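Local structure of DR2417 (4XWW) at residues A[67-70]-A[71-75]; A[386-389]-A[390-394]; A[467-470]-A[471-475]. The protein probably degrades and matures RNA as a 5'-3' exonuclease of the metallo-beta-lactamase superfamily, with a zinc-containing active site, and works as a homodimer. All blocks are in the same frame, centred on the assembly; numbering follows the deposited sequence.

Contact 1. Residues A[67-70]-A[71-75]; sequences IDYL and LEHQD
Y69 and H73, one helical turn apart, carry their rings on the same flank, and the imidazole leans over the phenol. H73 CD2 stands 3.5 Å above the plane of the Y69 ring, over its centre, while the two planes are inclined by 39°, neither stacked nor edge-on. Y69 places its ring there by setting CG anti to the backbone N (chi1 -178°), which swings it toward the following turn. The opposite face of the imidazole is met by E72 CG. I67 and L71 pair on another flank, their branched chains crossing at an angle with CG1 of I67 4.1 Å from CD1 of L71. The short helix 68-72 follows strand 62-65 in the metallo-beta-lactamase fold and lies against the sheet. Tyrosine suits its buried place because its broad ring reaches strands 19-23, 34-39 and 42-46 as well as H73; L70 touches the latter two strands. I67, at the N-cap position, accepts the bond from L71 N to I67 O (3.0 Å). H73, the first residue past the helix, still bonds its N to Y69 O at 3.2 Å and weakly to L70 O. Beyond it, Q74 NE2 turns back to a lone pair of L71 O (3.1 Å), which lies almost in the glutamine's amide plane.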
loop_
_atom_site.group_PDB
_atom_site.type_symbol
_atom_site.label_atom_id
_atom_site.label_comp_id
_atom_site.label_asym_id
_atom_site.label_seq_id
_atom_site.Cartn_x
_atom_site.Cartn_y
_atom_site.Cartn_z
ATOM N N ILE A 67 -19.874 -0.136 21.003
ATOM C CA ILE A 67 -21.183 0.462 21.252
ATOM C C ILE A 67 -21.485 0.565 22.736
ATOM O O ILE A 67 -22.660 0.620 23.130
ATOM C CB ILE A 67 -22.323 -0.315 20.551
ATOM C CG1 ILE A 67 -22.346 -1.779 20.991
ATOM C CG2 ILE A 67 -22.218 -0.166 19.027
ATOM C CD1 ILE A 67 -23.646 -2.497 20.632
ATOM N N ASP A 68 -20.430 0.610 23.554
ATOM C CA ASP A 68 -20.574 0.815 25.001
ATOM C C ASP A 68 -21.597 1.899 25.316
ATOM O O ASP A 68 -22.436 1.734 26.208
ATOM C CB ASP A 68 -19.244 1.209 25.646
ATOM C CG ASP A 68 -18.139 0.212 25.377
ATOM O OD1 ASP A 68 -18.015 -0.245 24.224
ATOM O OD2 ASP A 68 -17.383 -0.105 26.321
ATOM N N TYR A 69 -21.520 3.010 24.589
ATOM C CA TYR A 69 -22.422 4.131 24.852
ATOM C C TYR A 69 -23.886 3.743 24.648
ATOM O O TYR A 69 -24.736 4.065 25.479
ATOM C CB TYR A 69 -22.076 5.330 23.968
ATOM C CG TYR A 69 -22.954 6.537 24.242
ATOM C CD1 TYR A 69 -22.640 7.440 25.248
ATOM C CD2 TYR A 69 -24.102 6.761 23.498
ATOM C CE1 TYR A 69 -23.454 8.538 25.502
ATOM C CE2 TYR A 69 -24.900 7.844 23.729
ATOM C CZ TYR A 69 -24.579 8.734 24.728
ATOM O OH TYR A 69 -25.411 9.812 24.960
ATOM N N LEU A 70 -24.175 3.059 23.543
ATOM C CA LEU A 70 -25.547 2.658 23.223
ATOM C C LEU A 70 -26.089 1.641 24.210
ATOM O O LEU A 70 -27.277 1.653 24.533
ATOM C CB LEU A 70 -25.623 2.100 21.795
ATOM C CG LEU A 70 -25.241 3.105 20.708
ATOM C CD1 LEU A 70 -25.373 2.512 19.309
ATOM C CD2 LEU A 70 -26.116 4.319 20.848
ATOM N N LEU A 71 -25.219 0.760 24.696
ATOM C CA LEU A 71 -25.617 -0.207 25.712
ATOM C C LEU A 71 -26.003 0.490 27.002
ATOM O O LEU A 71 -26.979 0.117 27.643
ATOM C CB LEU A 71 -24.490 -1.209 25.970
ATOM C CG LEU A 71 -24.158 -2.081 24.760
ATOM C CD1 LEU A 71 -22.833 -2.795 24.963
ATOM C CD2 LEU A 71 -25.278 -3.090 24.531
ATOM N N GLU A 72 -25.235 1.502 27.382
ATOM C CA GLU A 72 -25.512 2.215 28.617
ATOM C C GLU A 72 -26.861 2.917 28.543
ATOM O O GLU A 72 -27.574 3.023 29.540
ATOM C CB GLU A 72 -24.410 3.235 28.922
ATOM C CG GLU A 72 -24.751 4.140 30.096
ATOM C CD GLU A 72 -23.627 5.078 30.476
ATOM O OE1 GLU A 72 -22.472 4.811 30.081
ATOM O OE2 GLU A 72 -23.900 6.078 31.176
ATOM N N HIS A 73 -27.208 3.388 27.351
ATOM C CA HIS A 73 -28.388 4.225 27.171
ATOM C C HIS A 73 -29.441 3.590 26.267
ATOM O O HIS A 73 -30.209 4.297 25.609
ATOM C CB HIS A 73 -27.972 5.579 26.600
ATOM C CG HIS A 73 -26.992 6.316 27.452
ATOM N ND1 HIS A 73 -27.367 7.094 28.525
ATOM C CD2 HIS A 73 -25.637 6.401 27.383
ATOM C CE1 HIS A 73 -26.292 7.627 29.082
ATOM N NE2 HIS A 73 -25.230 7.216 28.402
ATOM N N GLN A 74 -29.488 2.262 26.247
ATOM C CA GLN A 74 -30.287 1.566 25.242
ATOM C C GLN A 74 -31.770 1.900 25.325
ATOM O O GLN A 74 -32.440 1.972 24.300
ATOM C CB GLN A 74 -30.076 0.052 25.337
ATOM C CG GLN A 74 -30.238 -0.557 26.704
ATOM C CD GLN A 74 -29.912 -2.043 26.689
ATOM O OE1 GLN A 74 -30.782 -2.875 26.438
ATOM N NE2 GLN A 74 -28.645 -2.380 26.937
ATOM N N ASP A 75 -32.276 2.116 26.538
ATOM C CA ASP A 75 -33.680 2.460 26.740
ATOM C C ASP A 75 -34.067 3.803 26.140
ATOM O O ASP A 75 -35.249 4.089 25.974
ATOM C CB ASP A 75 -34.014 2.472 28.234
ATOM C CG ASP A 75 -34.083 1.087 28.818
ATOM O OD1 ASP A 75 -34.245 0.122 28.039
ATOM O OD2 ASP A 75 -33.985 0.960 30.056
#

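Contact 2. Residues A[386-389]-A[390-394]; sequences ELAT and ILNLT
L393 CD1 meets T389 CG2 at 3.8 Å, the two side chains running side by side one turn apart. The threonine turns its methyl to this partner by holding CG2 anti to the backbone N, and its OG1, placed beside that N, bonds to E385 O in the preceding turn. A beta-branched residue thus serves two needs: an apolar methyl for L393, which helix 192-201 covers through V195 and E196, and a hydroxyl that finds its acceptor in its own helix. The fit is slacker at the partly exposed A388 and N392: A388 offers just a methyl, and ND2 of N392 stays 4.4 Å from A388 CB. That amide also lies close to A388 O, but at an angle too poor for a bond. The buried flank is tightly packed. Helix 384-394 belongs to the metallo-hydrolase RNA specificity region, and its L387, I390 and L391 face strand 205-209, with L387 and L391 also meeting helix 406-417. Leucine and isoleucine suit this flank because their branched, apolar chains can touch several elements at once, I390 adding helix 192-201. The side chains of L387 and D209, the predicted proton donor, have their nearest atoms about 5 Å apart. E386 is buried too, yet its carboxylate is satisfied: OE1 takes bonds from T219 N and S383 N, OE2 from I178 N. At the helix end, T394 OG1 gives a 2.6 Å bond to I390 O, which T394 N also reaches, at 2.9 Å, from the opposite face of the carbonyl plane.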
loop_
_atom_site.group_PDB
_atom_site.type_symbol
_atom_site.label_atom_id
_atom_site.label_comp_id
_atom_site.label_asym_id
_atom_site.label_seq_id
_atom_site.Cartn_x
_atom_site.Cartn_y
_atom_site.Cartn_z
ATOM N N GLU A 386 -17.989 20.711 -5.500
ATOM C CA GLU A 386 -19.268 20.208 -5.026
ATOM C C GLU A 386 -19.427 20.442 -3.533
ATOM O O GLU A 386 -20.496 20.855 -3.077
ATOM C CB GLU A 386 -19.411 18.736 -5.367
ATOM C CG GLU A 386 -19.367 18.475 -6.861
ATOM C CD GLU A 386 -18.760 17.124 -7.161
ATOM O OE1 GLU A 386 -17.514 17.059 -7.276
ATOM O OE2 GLU A 386 -19.523 16.132 -7.237
ATOM N N LEU A 387 -18.362 20.222 -2.775
ATOM C CA LEU A 387 -18.406 20.520 -1.340
ATOM C C LEU A 387 -18.698 22.007 -1.102
ATOM O O LEU A 387 -19.473 22.362 -0.204
ATOM C CB LEU A 387 -17.079 20.110 -0.661
ATOM C CG LEU A 387 -16.723 18.624 -0.783
ATOM C CD1 LEU A 387 -15.353 18.334 -0.138
ATOM C CD2 LEU A 387 -17.855 17.795 -0.152
ATOM N N ALA A 388 -18.072 22.877 -1.896
ATOM C CA ALA A 388 -18.327 24.322 -1.793
ATOM C C ALA A 388 -19.784 24.674 -2.106
ATOM O O ALA A 388 -20.392 25.540 -1.465
ATOM C CB ALA A 388 -17.403 25.080 -2.717
ATOM N N THR A 389 -20.352 23.995 -3.091
ATOM C CA THR A 389 -21.731 24.234 -3.463
ATOM C C THR A 389 -22.655 23.989 -2.263
ATOM O O THR A 389 -23.526 24.807 -1.945
ATOM C CB THR A 389 -22.150 23.346 -4.644
ATOM O OG1 THR A 389 -21.562 23.858 -5.844
ATOM C CG2 THR A 389 -23.677 23.344 -4.811
ATOM N N ILE A 390 -22.427 22.883 -1.563
ATOM C CA ILE A 390 -23.226 22.577 -0.384
ATOM C C ILE A 390 -23.030 23.602 0.739
ATOM O O ILE A 390 -24.006 24.077 1.348
ATOM C CB ILE A 390 -22.913 21.178 0.140
ATOM C CG1 ILE A 390 -23.202 20.137 -0.958
ATOM C CG2 ILE A 390 -23.709 20.917 1.459
ATOM C CD1 ILE A 390 -24.625 20.226 -1.525
ATOM N N LEU A 391 -21.775 23.944 1.020
ATOM C CA LEU A 391 -21.477 24.970 2.019
ATOM C C LEU A 391 -22.106 26.312 1.646
ATOM O O LEU A 391 -22.625 27.003 2.515
ATOM C CB LEU A 391 -19.950 25.115 2.199
ATOM C CG LEU A 391 -19.299 24.038 3.080
ATOM C CD1 LEU A 391 -17.872 23.755 2.664
ATOM C CD2 LEU A 391 -19.341 24.466 4.546
ATOM N N ASN A 392 -22.100 26.672 0.365
ATOM C CA ASN A 392 -22.678 27.951 -0.061
ATOM C C ASN A 392 -24.205 27.953 -0.015
ATOM O O ASN A 392 -24.821 28.976 0.282
ATOM C CB ASN A 392 -22.217 28.316 -1.484
ATOM C CG ASN A 392 -20.762 28.794 -1.543
ATOM O OD1 ASN A 392 -20.229 29.349 -0.580
ATOM N ND2 ASN A 392 -20.121 28.576 -2.686
ATOM N N LEU A 393 -24.809 26.813 -0.321
ATOM C CA LEU A 393 -26.264 26.702 -0.332
ATOM C C LEU A 393 -26.850 26.650 1.084
ATOM O O LEU A 393 -27.918 27.204 1.340
ATOM C CB LEU A 393 -26.681 25.456 -1.118
ATOM C CG LEU A 393 -26.608 25.538 -2.638
ATOM C CD1 LEU A 393 -26.989 24.196 -3.233
ATOM C CD2 LEU A 393 -27.577 26.634 -3.159
ATOM N N THR A 394 -26.154 25.967 1.992
ATOM C CA THR A 394 -26.670 25.776 3.350
ATOM C C THR A 394 -26.325 26.921 4.296
ATOM O O THR A 394 -27.060 27.159 5.272
ATOM C CB THR A 394 -26.182 24.465 3.968
ATOM O OG1 THR A 394 -24.760 24.385 3.855
ATOM C CG2 THR A 394 -26.820 23.282 3.260
#

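Contact 3. Residues A[467-470]-A[471-475]; sequences VLLD and RVNLS
R471 stretches its long side chain past V467 and L468, the residues four and three places earlier. Its chain is extended from CG to NE (chi2 -180°, chi3 -173°), a run that brings the guanidinium to partners beyond the helix. V467 runs alongside it, CG1 4.1 Å from R471 NE, whereas L468 crosses at an angle and brings CD2 to 3.9 Å from R471 NH1. Both aliphatic groups lie oblique to the guanidinium plane, and as buried, apolar residues they suit a place beside the arginine without competing for its donors. NH2 makes a salt bridge to D456, a manganese ligand, NH1 bonds to M58 O, and NE bonds to G498 O of the second subunit. Helix 465-477 belongs to the dimer contact, where L474 and S475 pack on their own counterparts in the second subunit. Arginine suits this junction because three donors can serve three acceptors, and its charge would probably favour the D456 carboxylate in its ionised form. On another flank, L469 and N473 run side by side, L469 CD2 lying 3.3 Å from N473 ND2. L469 reaches forward because its CG stands anti to the backbone N (chi1 178°). L469 is exposed and N473 partly so, a setting that tolerates a polar amide beside an aliphatic chain.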
loop_
_atom_site.group_PDB
_atom_site.type_symbol
_atom_site.label_atom_id
_atom_site.label_comp_id
_atom_site.label_asym_id
_atom_site.label_seq_id
_atom_site.Cartn_x
_atom_site.Cartn_y
_atom_site.Cartn_z
ATOM N N VAL A 467 -3.121 -9.181 20.818
ATOM C CA VAL A 467 -3.033 -10.341 19.939
ATOM C C VAL A 467 -2.389 -9.967 18.598
ATOM O O VAL A 467 -1.542 -10.700 18.073
ATOM C CB VAL A 467 -4.426 -10.957 19.682
ATOM C CG1 VAL A 467 -4.336 -12.091 18.675
ATOM C CG2 VAL A 467 -5.069 -11.425 20.983
ATOM N N LEU A 468 -2.793 -8.824 18.048
ATOM C CA LEU A 468 -2.259 -8.362 16.768
ATOM C C LEU A 468 -0.758 -8.091 16.830
ATOM O O LEU A 468 -0.022 -8.409 15.897
ATOM C CB LEU A 468 -2.975 -7.096 16.305
ATOM C CG LEU A 468 -4.447 -7.233 15.942
ATOM C CD1 LEU A 468 -4.937 -5.923 15.347
ATOM C CD2 LEU A 468 -4.651 -8.378 14.966
ATOM N N LEU A 469 -0.324 -7.473 17.925
ATOM C CA LEU A 469 1.077 -7.125 18.118
ATOM C C LEU A 469 1.938 -8.378 18.083
ATOM O O LEU A 469 3.030 -8.384 17.511
ATOM C CB LEU A 469 1.261 -6.376 19.440
ATOM C CG LEU A 469 2.664 -5.943 19.869
ATOM C CD1 LEU A 469 2.566 -4.718 20.758
ATOM C CD2 LEU A 469 3.399 -7.059 20.606
ATOM N N ASP A 470 1.435 -9.435 18.705
ATOM C CA ASP A 470 2.087 -10.730 18.655
ATOM C C ASP A 470 2.160 -11.212 17.208
ATOM O O ASP A 470 3.202 -11.691 16.767
ATOM C CB ASP A 470 1.351 -11.748 19.535
ATOM C CG ASP A 470 1.479 -11.441 21.026
ATOM O OD1 ASP A 470 2.295 -10.568 21.395
ATOM O OD2 ASP A 470 0.773 -12.081 21.831
ATOM N N ARG A 471 1.062 -11.067 16.466
ATOM C CA ARG A 471 1.045 -11.433 15.045
ATOM C C ARG A 471 2.118 -10.684 14.245
ATOM O O ARG A 471 2.793 -11.285 13.396
ATOM C CB ARG A 471 -0.344 -11.183 14.432
ATOM C CG ARG A 471 -1.382 -12.240 14.822
ATOM C CD ARG A 471 -2.755 -11.977 14.204
ATOM N NE ARG A 471 -3.750 -12.910 14.735
ATOM C CZ ARG A 471 -5.046 -12.881 14.444
ATOM N NH1 ARG A 471 -5.525 -11.963 13.615
ATOM N NH2 ARG A 471 -5.863 -13.778 14.985
ATOM N N VAL A 472 2.297 -9.393 14.526
ATOM C CA VAL A 472 3.298 -8.604 13.811
ATOM C C VAL A 472 4.681 -9.170 14.066
ATOM O O VAL A 472 5.435 -9.462 13.133
ATOM C CB VAL A 472 3.291 -7.118 14.220
ATOM C CG1 VAL A 472 4.344 -6.352 13.417
ATOM C CG2 VAL A 472 1.913 -6.501 14.015
ATOM N N ASN A 473 5.002 -9.334 15.342
ATOM C CA ASN A 473 6.299 -9.853 15.741
ATOM C C ASN A 473 6.580 -11.198 15.091
ATOM O O ASN A 473 7.668 -11.420 14.567
ATOM C CB ASN A 473 6.382 -9.956 17.259
ATOM C CG ASN A 473 6.563 -8.607 17.913
ATOM O OD1 ASN A 473 7.205 -7.721 17.352
ATOM N ND2 ASN A 473 5.992 -8.437 19.101
ATOM N N LEU A 474 5.588 -12.082 15.088
ATOM C CA LEU A 474 5.743 -13.370 14.426
ATOM C C LEU A 474 5.978 -13.206 12.926
ATOM O O LEU A 474 6.829 -13.877 12.349
ATOM C CB LEU A 474 4.519 -14.249 14.668
ATOM C CG LEU A 474 4.313 -14.631 16.133
ATOM C CD1 LEU A 474 3.065 -15.490 16.319
ATOM C CD2 LEU A 474 5.549 -15.346 16.649
ATOM N N SER A 475 5.220 -12.306 12.301
ATOM C CA SER A 475 5.322 -12.079 10.862
ATOM C C SER A 475 6.711 -11.623 10.455
ATOM O O SER A 475 7.195 -11.953 9.375
ATOM C CB SER A 475 4.314 -11.031 10.414
ATOM O OG SER A 475 4.712 -9.736 10.830
#

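In the fold
Along the chain the three contacts come in series: contact 1 spans helix 68-72 and both its ends, while contacts 2 and 3 lie within helices 384-394 and 465-477. Contact 1 belongs to the metallo-beta-lactamase region, contact 2 to the RNA specificity region and contact 3 to the C-terminal domain. None touches another. Centres of contacts 1 and 2 lie about 34 Å apart, those of 1 and 3 about 32 Å, and those of 2 and 3, on opposite sides of the chain's centre, about 45 Å. Contact 1 packs on the eight-stranded sheet, and contact 2 on the seven-stranded one, beside the predicted proton donor. Contact 3 reaches a manganese ligand and the second subunit, joining metal site to dimer.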